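Long-range contacts in carboxypeptidase D (Drosophila melanogaster, PDB 3MN8), which removes C-terminal arginine or lysine from peptides and proteins as a zinc-dependent carboxypeptidase, and so processes growth factors, peptide hormones and neuropeptides: residues 174-182 and 226-234; 243-251 and 376-384. One frame throughout, in Å; residues are numbered along the deposited sequence.

In the fold
The chain is the first carboxypeptidase-like domain of the protein, with its transthyretin-like domain. Contact 1 joins two loops of the catalytic domain beside the inhibitor pocket. Contact 2 joins helix 245-257 of the catalytic domain to the transthyretin-like domain, across the interface of the two. They come in series along the chain: contact 1 closes before contact 2 opens. Their centres are about 22 Å apart, but they touch. Segment 226-234 follows strand 222-225 of the eight-stranded sheet and leads on toward helix 245-257. P226 CD packs 3.5 Å from F248 CE1, and Y227 packs on P243. Loop 226-234 thus packs against the start of the helix that meets the transthyretin-like domain.

Contact 1: residues 174-182 and 226-234; sequences NRDFPDRLE and PYDNSLAHN. With GEM ((2-guanidinoethylmercapto)succinic acid), chain G.
The loops of L181 and L231 come no nearer than 7.3 Å between CA atoms, and neither segment is helix or strand. Both loops belong to the zinc carboxypeptidase (M14) catalytic domain. A type I beta turn from D179 to E182 presents R180 and L181 to the other loop, where the peptide bond between P226 and Y227 is cis. R180 forms a cation-pi stack on Y227. Its CZ lies 3.5 Å from the centroid of the Y227 ring, and the two planes are only 16° apart. With R180 CG between the backbone N and the carbonyl carbon (chi1 56°), the chain, extended from CG to NE, carries the guanidinium out over the Y227 ring. L181 CD1 lies over the opposite face of the guanidinium, toward its rim. At the edge of the group, R180 NH2 makes a weak hydrogen bond to N229 O at 2.8 Å. A second weak bond runs from R180 NH2 to N229 OD1. The other end of the amide is gripped too. N229 ND2 donates to D179 OD1 at 3.1 Å, meeting it on the syn side, 23° out of the carboxylate plane. S286 OG is a further partner of N229 ND2. L181 continues past the amide, its CD2 4.1 Å from L231 CG. The same loops line the pocket. N174 ND2 and R175 NH2 bind O14 of the inhibitor, and R175 NH1 binds O15. This grip on a carboxylate is consistent with recognition of a substrate C-terminus. R165 NH2 and the carbonyls of G279 and Y283 also hydrogen-bond to the inhibitor. At the inhibitor's guanidino end, as would suit the choice of basic C-terminal residues, D228 OD1 lies 2.9 Å from N4.

Contact 2: residues 243-251 and 376-384; sequences PDDRVFKQL and RLLTPGLYS
D244 and R376 form a salt bridge between the catalytic domain and the transthyretin-like domain. D244 comes just before helix 245-257, and R376 ends strand 373-376. D244 OD1 lies over a face of the guanidinium, 2.7 Å from R376 NH2, with carboxylate and guanidinium planes 64° apart. D244 OD2 takes weak hydrogen bonds from R376 NH1 and NH2. One turn along the helix, V247 meets the loop between strands 373-376 and 381-388. CG2 of V247 rests 3.7 Å from both L377 O and T379 N, while its CG1 faces L377 CB. Q250 reaches farther along this loop: its chain stays extended beyond CG (chi2 164°), which brings OE1 to 3.7 Å from P380 CD. R246 CB packs against T379 OG1. The next shell positions these groups. Y294 OH hydrogen-bonds D244 OD2, so the buried carboxylate has a partner within its own domain. Q334 OE1 takes a bond from Q250 NE2. F248 turns to the other side of the helix and packs on F300 and Y294, seating the helix in the catalytic domain. On the transthyretin-like side, N404 ND2 bonds L378 O. L378 CD1 sits over the centre of the Y383 ring, 4.0 Å above its plane.

Contact 1: residues 174-182 and 226-234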
loop_
_atom_site.group_PDB
_atom_site.type_symbol
_atom_site.label_atom_id
_atom_site.label_comp_id
_atom_site.label_asym_id
_atom_site.label_seq_id
_atom_site.Cartn_x
_atom_site.Cartn_y
_atom_site.Cartn_z
ATOM N N ASN A 174 -14.706 -3.581 -1.538
ATOM C CA ASN A 174 -13.817 -4.433 -0.767
ATOM C C ASN A 174 -14.389 -5.824 -0.679
ATOM O O ASN A 174 -13.985 -6.611 0.179
ATOM C CB ASN A 174 -13.569 -3.883 0.631
ATOM C CG ASN A 174 -12.207 -4.278 1.184
ATOM O OD1 ASN A 174 -11.298 -4.669 0.439
ATOM N ND2 ASN A 174 -12.054 -4.159 2.499
ATOM N N ARG A 175 -15.353 -6.119 -1.548
ATOM C CA ARG A 175 -15.770 -7.505 -1.784
ATOM C C ARG A 175 -15.667 -7.876 -3.258
ATOM O O ARG A 175 -15.999 -8.989 -3.649
ATOM C CB ARG A 175 -17.195 -7.764 -1.312
ATOM C CG ARG A 175 -17.435 -7.372 0.111
ATOM C CD ARG A 175 -16.415 -7.974 1.071
ATOM N NE ARG A 175 -16.872 -7.755 2.430
ATOM C CZ ARG A 175 -16.395 -6.874 3.303
ATOM N NH1 ARG A 175 -16.965 -6.800 4.492
ATOM N NH2 ARG A 175 -15.361 -6.099 3.025
ATOM N N ASP A 176 -15.189 -6.945 -4.074
ATOM C CA ASP A 176 -15.329 -7.081 -5.521
ATOM C C ASP A 176 -14.073 -7.562 -6.251
ATOM O O ASP A 176 -14.099 -7.765 -7.465
ATOM C CB ASP A 176 -15.809 -5.759 -6.117
ATOM C CG ASP A 176 -16.411 -5.929 -7.488
ATOM O OD1 ASP A 176 -17.073 -6.959 -7.709
ATOM O OD2 ASP A 176 -16.226 -5.031 -8.335
ATOM N N PHE A 177 -12.979 -7.742 -5.517
ATOM C CA PHE A 177 -11.718 -8.178 -6.117
ATOM C C PHE A 177 -11.702 -9.697 -6.202
ATOM O O PHE A 177 -12.391 -10.363 -5.439
ATOM C CB PHE A 177 -10.518 -7.650 -5.310
ATOM C CG PHE A 177 -10.255 -6.163 -5.504
ATOM C CD1 PHE A 177 -11.049 -5.203 -4.864
ATOM C CD2 PHE A 177 -9.229 -5.727 -6.326
ATOM C CE1 PHE A 177 -10.818 -3.844 -5.042
ATOM C CE2 PHE A 177 -8.996 -4.371 -6.511
ATOM C CZ PHE A 177 -9.789 -3.429 -5.868
ATOM N N PRO A 178 -10.939 -10.247 -7.155
ATOM C CA PRO A 178 -10.759 -11.695 -7.263
ATOM C C PRO A 178 -10.241 -12.304 -5.946
ATOM O O PRO A 178 -9.355 -11.749 -5.278
ATOM C CB PRO A 178 -9.706 -11.831 -8.368
ATOM C CG PRO A 178 -9.823 -10.573 -9.180
ATOM C CD PRO A 178 -10.223 -9.508 -8.213
ATOM N N ASP A 179 -10.805 -13.452 -5.579
ATOM C CA ASP A 179 -10.439 -14.122 -4.343
ATOM C C ASP A 179 -9.465 -15.249 -4.631
ATOM O O ASP A 179 -9.646 -16.005 -5.586
ATOM C CB ASP A 179 -11.681 -14.675 -3.648
ATOM C CG ASP A 179 -11.397 -15.130 -2.227
ATOM O OD1 ASP A 179 -10.693 -14.391 -1.502
ATOM O OD2 ASP A 179 -11.874 -16.221 -1.832
ATOM N N ARG A 180 -8.427 -15.357 -3.806
ATOM C CA ARG A 180 -7.418 -16.393 -3.982
ATOM C C ARG A 180 -8.060 -17.776 -3.878
ATOM O O ARG A 180 -7.612 -18.729 -4.509
ATOM C CB ARG A 180 -6.330 -16.233 -2.930
ATOM C CG ARG A 180 -6.888 -16.248 -1.544
ATOM C CD ARG A 180 -5.883 -15.784 -0.538
ATOM N NE ARG A 180 -6.429 -15.956 0.800
ATOM C CZ ARG A 180 -6.284 -17.059 1.520
ATOM N NH1 ARG A 180 -5.593 -18.085 1.030
ATOM N NH2 ARG A 180 -6.819 -17.131 2.730
ATOM N N LEU A 181 -9.125 -17.886 -3.098
ATOM C CA LEU A 181 -9.790 -19.178 -2.946
ATOM C C LEU A 181 -10.863 -19.454 -4.016
ATOM O O LEU A 181 -11.746 -20.287 -3.819
ATOM C CB LEU A 181 -10.357 -19.306 -1.536
ATOM C CG LEU A 181 -9.295 -19.067 -0.461
ATOM C CD1 LEU A 181 -9.934 -18.796 0.903
ATOM C CD2 LEU A 181 -8.327 -20.243 -0.401
ATOM N N GLU A 182 -10.767 -18.763 -5.150
ATOM C CA GLU A 182 -11.658 -18.989 -6.292
ATOM C C GLU A 182 -13.112 -18.698 -5.962
ATOM O O GLU A 182 -13.923 -19.622 -5.876
ATOM C CB GLU A 182 -11.534 -20.428 -6.797
ATOM C CG GLU A 182 -12.291 -20.694 -8.086
ATOM C CD GLU A 182 -11.463 -20.382 -9.321
ATOM O OE1 GLU A 182 -12.016 -20.471 -10.441
ATOM O OE2 GLU A 182 -10.258 -20.059 -9.171
ATOM N N PRO A 226 -3.135 -9.449 6.070
ATOM C CA PRO A 226 -3.600 -10.730 5.509
ATOM C C PRO A 226 -3.420 -11.945 6.446
ATOM O O PRO A 226 -2.577 -11.931 7.358
ATOM C CB PRO A 226 -2.727 -10.901 4.254
ATOM C CG PRO A 226 -2.312 -9.513 3.885
ATOM C CD PRO A 226 -2.182 -8.760 5.183
ATOM N N TYR A 227 -4.218 -12.989 6.236
ATOM C CA TYR A 227 -5.298 -12.987 5.268
ATOM C C TYR A 227 -6.581 -12.497 5.935
ATOM O O TYR A 227 -6.695 -12.500 7.172
ATOM C CB TYR A 227 -5.538 -14.404 4.741
ATOM C CG TYR A 227 -4.460 -14.977 3.856
ATOM C CD1 TYR A 227 -4.197 -14.432 2.599
ATOM C CD2 TYR A 227 -3.740 -16.097 4.256
ATOM C CE1 TYR A 227 -3.234 -14.974 1.778
ATOM C CE2 TYR A 227 -2.771 -16.640 3.445
ATOM C CZ TYR A 227 -2.522 -16.071 2.207
ATOM O OH TYR A 227 -1.556 -16.605 1.395
ATOM N N ASP A 228 -7.548 -12.102 5.105
ATOM C CA ASP A 228 -8.848 -11.605 5.564
ATOM C C ASP A 228 -9.870 -12.736 5.592
ATOM O O ASP A 228 -10.972 -12.580 6.118
ATOM C CB ASP A 228 -9.353 -10.481 4.645
ATOM C CG ASP A 228 -8.731 -9.114 4.972
ATOM O OD1 ASP A 228 -8.123 -8.977 6.057
ATOM O OD2 ASP A 228 -8.862 -8.171 4.150
ATOM N N ASN A 229 -9.506 -13.873 5.012
ATOM C CA ASN A 229 -10.412 -15.020 4.973
ATOM C C ASN A 229 -9.677 -16.367 4.959
ATOM O O ASN A 229 -8.441 -16.409 4.924
ATOM C CB ASN A 229 -11.386 -14.908 3.789
ATOM C CG ASN A 229 -10.730 -15.204 2.449
ATOM O OD1 ASN A 229 -9.513 -15.437 2.353
ATOM N ND2 ASN A 229 -11.541 -15.194 1.396
ATOM N N SER A 230 -10.440 -17.459 4.990
ATOM C CA SER A 230 -9.844 -18.792 4.975
ATOM C C SER A 230 -10.755 -19.809 4.310
ATOM O O SER A 230 -11.918 -19.516 4.036
ATOM C CB SER A 230 -9.514 -19.237 6.400
ATOM O OG SER A 230 -10.690 -19.407 7.158
ATOM N N LEU A 231 -10.214 -20.994 4.046
ATOM C CA LEU A 231 -11.003 -22.141 3.578
ATOM C C LEU A 231 -12.046 -22.586 4.621
ATOM O O LEU A 231 -13.127 -23.074 4.271
ATOM C CB LEU A 231 -10.096 -23.333 3.223
ATOM C CG LEU A 231 -9.465 -23.467 1.832
ATOM C CD1 LEU A 231 -8.415 -24.553 1.849
ATOM C CD2 LEU A 231 -10.500 -23.770 0.754
ATOM N N ALA A 232 -11.717 -22.429 5.899
ATOM C CA ALA A 232 -12.660 -22.749 6.961
ATOM C C ALA A 232 -13.880 -21.827 6.880
ATOM O O ALA A 232 -14.993 -22.197 7.275
ATOM C CB ALA A 232 -11.980 -22.637 8.332
ATOM N N HIS A 233 -13.659 -20.627 6.349
ATOM C CA HIS A 233 -14.688 -19.581 6.303
ATOM C C HIS A 233 -15.351 -19.372 7.652
ATOM O O HIS A 233 -16.565 -19.458 7.787
ATOM C CB HIS A 233 -15.719 -19.844 5.198
ATOM C CG HIS A 233 -15.152 -19.700 3.820
ATOM N ND1 HIS A 233 -14.808 -20.782 3.038
ATOM C CD2 HIS A 233 -14.813 -18.599 3.110
ATOM C CE1 HIS A 233 -14.307 -20.352 1.892
ATOM N NE2 HIS A 233 -14.292 -19.032 1.913
ATOM N N ASN A 234 -14.521 -19.098 8.650
ATOM C CA ASN A 234 -14.989 -18.770 9.987
ATOM C C ASN A 234 -15.474 -17.323 10.055
ATOM O O ASN A 234 -14.954 -16.451 9.361
ATOM C CB ASN A 234 -13.860 -19.014 10.994
ATOM C CG ASN A 234 -13.283 -20.433 10.897
ATOM O OD1 ASN A 234 -14.027 -21.412 10.738
ATOM N ND2 ASN A 234 -11.958 -20.547 11.003
HETATM C C8 GEM G . -13.312 -4.024 6.645
HETATM S S7 GEM G . -11.707 -4.114 5.902
HETATM C C6 GEM G . -10.692 -4.281 7.343
HETATM C C5 GEM G . -11.103 -5.435 8.254
HETATM N N3 GEM G . -10.793 -6.675 7.560
HETATM C C1 GEM G . -11.145 -7.904 7.922
HETATM N N4 GEM G . -10.788 -8.948 7.185
HETATM N N2 GEM G . -11.863 -8.093 9.024
HETATM C C9 GEM G . -14.324 -4.129 5.536
HETATM O O14 GEM G . -13.906 -4.148 4.356
HETATM O O15 GEM G . -15.537 -4.202 5.824
HETATM C C10 GEM G . -13.518 -2.760 7.496
HETATM C C11 GEM G . -13.574 -1.431 6.753
HETATM O O12 GEM G . -12.858 -0.496 7.188
HETATM O O13 GEM G . -14.346 -1.293 5.769
#

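Contact 2: residues 243-251 and 376-384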
loop_
_atom_site.group_PDB
_atom_site.type_symbol
_atom_site.label_atom_id
_atom_site.label_comp_id
_atom_site.label_asym_id
_atom_site.label_seq_id
_atom_site.Cartn_x
_atom_site.Cartn_y
_atom_site.Cartn_z
ATOM N N PRO A 243 2.115 -16.813 4.785
ATOM C CA PRO A 243 3.485 -17.322 4.871
ATOM C C PRO A 243 4.421 -16.222 5.365
ATOM O O PRO A 243 5.395 -16.491 6.049
ATOM C CB PRO A 243 3.821 -17.688 3.417
ATOM C CG PRO A 243 2.508 -17.897 2.758
ATOM C CD PRO A 243 1.526 -16.989 3.448
ATOM N N ASP A 244 4.116 -14.982 5.008
ATOM C CA ASP A 244 4.951 -13.855 5.375
ATOM C C ASP A 244 4.449 -13.150 6.623
ATOM O O ASP A 244 4.551 -11.931 6.742
ATOM C CB ASP A 244 5.055 -12.876 4.202
ATOM C CG ASP A 244 6.188 -13.235 3.242
ATOM O OD1 ASP A 244 7.361 -13.013 3.619
ATOM O OD2 ASP A 244 5.918 -13.747 2.129
ATOM N N ASP A 245 3.938 -13.922 7.571
ATOM C CA ASP A 245 3.332 -13.329 8.752
ATOM C C ASP A 245 4.270 -12.451 9.572
ATOM O O ASP A 245 3.877 -11.378 10.025
ATOM C CB ASP A 245 2.723 -14.385 9.665
ATOM C CG ASP A 245 1.744 -13.783 10.628
ATOM O OD1 ASP A 245 0.789 -13.130 10.154
ATOM O OD2 ASP A 245 1.938 -13.939 11.845
ATOM N N ARG A 246 5.492 -12.923 9.795
ATOM C CA ARG A 246 6.461 -12.133 10.536
ATOM C C ARG A 246 6.561 -10.729 9.935
ATOM O O ARG A 246 6.357 -9.731 10.622
ATOM C CB ARG A 246 7.831 -12.803 10.523
ATOM C CG ARG A 246 7.830 -14.222 11.017
ATOM C CD ARG A 246 9.146 -14.908 10.681
ATOM N NE ARG A 246 10.088 -14.903 11.799
ATOM C CZ ARG A 246 11.360 -15.278 11.703
ATOM N NH1 ARG A 246 11.853 -15.683 10.537
ATOM N NH2 ARG A 246 12.145 -15.243 12.769
ATOM N N VAL A 247 6.871 -10.654 8.646
ATOM C CA VAL A 247 7.013 -9.364 7.988
ATOM C C VAL A 247 5.730 -8.556 8.117
ATOM O O VAL A 247 5.752 -7.347 8.392
ATOM C CB VAL A 247 7.374 -9.515 6.500
ATOM C CG1 VAL A 247 7.183 -8.197 5.783
ATOM C CG2 VAL A 247 8.808 -9.997 6.353
ATOM N N PHE A 248 4.608 -9.231 7.925
ATOM C CA PHE A 248 3.334 -8.540 7.984
ATOM C C PHE A 248 3.132 -7.921 9.348
ATOM O O PHE A 248 2.774 -6.748 9.450
ATOM C CB PHE A 248 2.173 -9.450 7.572
ATOM C CG PHE A 248 1.818 -9.315 6.125
ATOM C CD1 PHE A 248 1.406 -8.094 5.624
ATOM C CD2 PHE A 248 1.932 -10.381 5.264
ATOM C CE1 PHE A 248 1.092 -7.946 4.296
ATOM C CE2 PHE A 248 1.623 -10.238 3.930
ATOM C CZ PHE A 248 1.198 -9.014 3.445
ATOM N N LYS A 249 3.402 -8.703 10.390
ATOM C CA LYS A 249 3.307 -8.222 11.767
ATOM C C LYS A 249 4.254 -7.046 12.020
ATOM O O LYS A 249 3.922 -6.129 12.776
ATOM C CB LYS A 249 3.569 -9.360 12.755
ATOM C CG LYS A 249 2.293 -9.954 13.330
ATOM C CD LYS A 249 2.498 -11.295 14.027
ATOM C CE LYS A 249 1.141 -11.870 14.430
ATOM N NZ LYS A 249 1.178 -13.348 14.600
ATOM N N GLN A 250 5.424 -7.068 11.376
ATOM C CA GLN A 250 6.386 -5.970 11.491
ATOM C C GLN A 250 5.849 -4.697 10.825
ATOM O O GLN A 250 5.962 -3.599 11.365
ATOM C CB GLN A 250 7.755 -6.361 10.906
ATOM C CG GLN A 250 8.805 -5.259 11.062
ATOM C CD GLN A 250 10.237 -5.741 10.861
ATOM O OE1 GLN A 250 10.614 -6.829 11.296
ATOM N NE2 GLN A 250 11.047 -4.910 10.221
ATOM N N LEU A 251 5.249 -4.860 9.656
ATOM C CA LEU A 251 4.623 -3.744 8.967
ATOM C C LEU A 251 3.522 -3.127 9.803
ATOM O O LEU A 251 3.533 -1.927 10.078
ATOM C CB LEU A 251 4.063 -4.203 7.626
ATOM C CG LEU A 251 5.150 -4.669 6.662
ATOM C CD1 LEU A 251 4.554 -5.256 5.393
ATOM C CD2 LEU A 251 6.131 -3.533 6.363
ATOM N N ARG A 376 12.798 -8.473 -1.793
ATOM C CA ARG A 376 12.187 -9.413 -0.870
ATOM C C ARG A 376 12.257 -8.857 0.537
ATOM O O ARG A 376 13.318 -8.822 1.179
ATOM C CB ARG A 376 12.846 -10.788 -0.959
ATOM C CG ARG A 376 12.305 -11.818 0.028
ATOM C CD ARG A 376 10.854 -12.163 -0.237
ATOM N NE ARG A 376 10.335 -13.120 0.742
ATOM C CZ ARG A 376 9.067 -13.519 0.820
ATOM N NH1 ARG A 376 8.155 -13.047 -0.016
ATOM N NH2 ARG A 376 8.706 -14.396 1.740
ATOM N N LEU A 377 11.109 -8.394 1.004
ATOM C CA LEU A 377 11.034 -7.809 2.326
ATOM C C LEU A 377 11.324 -8.891 3.338
ATOM O O LEU A 377 10.763 -9.980 3.266
ATOM C CB LEU A 377 9.644 -7.230 2.564
ATOM C CG LEU A 377 9.188 -6.175 1.563
ATOM C CD1 LEU A 377 7.915 -5.523 2.066
ATOM C CD2 LEU A 377 10.280 -5.142 1.324
ATOM N N LEU A 378 12.183 -8.594 4.297
ATOM C CA LEU A 378 12.525 -9.591 5.297
ATOM C C LEU A 378 12.651 -9.010 6.702
ATOM O O LEU A 378 13.090 -7.890 6.905
ATOM C CB LEU A 378 13.804 -10.346 4.895
ATOM C CG LEU A 378 13.752 -11.329 3.709
ATOM C CD1 LEU A 378 15.136 -11.787 3.306
ATOM C CD2 LEU A 378 12.891 -12.542 4.022
ATOM N N THR A 379 12.223 -9.798 7.665
ATOM C CA THR A 379 12.508 -9.559 9.055
ATOM C C THR A 379 13.996 -9.785 9.239
ATOM O O THR A 379 14.599 -10.535 8.471
ATOM C CB THR A 379 11.729 -10.579 9.884
ATOM O OG1 THR A 379 10.341 -10.225 9.850
ATOM C CG2 THR A 379 12.216 -10.631 11.335
ATOM N N PRO A 380 14.604 -9.123 10.237
ATOM C CA PRO A 380 15.993 -9.454 10.584
ATOM C C PRO A 380 16.212 -10.963 10.829
ATOM O O PRO A 380 15.311 -11.668 11.315
ATOM C CB PRO A 380 16.229 -8.647 11.862
ATOM C CG PRO A 380 15.334 -7.443 11.691
ATOM C CD PRO A 380 14.102 -7.956 10.985
ATOM N N GLY A 381 17.404 -11.445 10.482
ATOM C CA GLY A 381 17.715 -12.859 10.563
ATOM C C GLY A 381 18.622 -13.286 9.427
ATOM O O GLY A 381 19.122 -12.441 8.682
ATOM N N LEU A 382 18.858 -14.588 9.287
ATOM C CA LEU A 382 19.701 -15.048 8.197
ATOM C C LEU A 382 18.968 -16.062 7.347
ATOM O O LEU A 382 18.263 -16.923 7.868
ATOM C CB LEU A 382 21.043 -15.586 8.705
ATOM C CG LEU A 382 21.142 -16.931 9.420
ATOM C CD1 LEU A 382 20.900 -18.106 8.472
ATOM C CD2 LEU A 382 22.518 -17.049 10.050
ATOM N N TYR A 383 19.143 -15.948 6.032
ATOM C CA TYR A 383 18.375 -16.745 5.088
ATOM C C TYR A 383 19.194 -17.374 3.954
ATOM O O TYR A 383 20.270 -16.913 3.602
ATOM C CB TYR A 383 17.281 -15.889 4.482
ATOM C CG TYR A 383 16.467 -15.106 5.480
ATOM C CD1 TYR A 383 16.982 -13.963 6.090
ATOM C CD2 TYR A 383 15.161 -15.487 5.789
ATOM C CE1 TYR A 383 16.225 -13.228 7.001
ATOM C CE2 TYR A 383 14.394 -14.763 6.693
ATOM C CZ TYR A 383 14.927 -13.634 7.298
ATOM O OH TYR A 383 14.154 -12.919 8.193
ATOM N N SER A 384 18.658 -18.446 3.387
ATOM C CA SER A 384 19.206 -19.030 2.173
ATOM C C SER A 384 18.280 -18.682 1.018
ATOM O O SER A 384 17.160 -19.192 0.909
ATOM C CB SER A 384 19.349 -20.545 2.311
ATOM O OG SER A 384 20.592 -20.871 2.904
#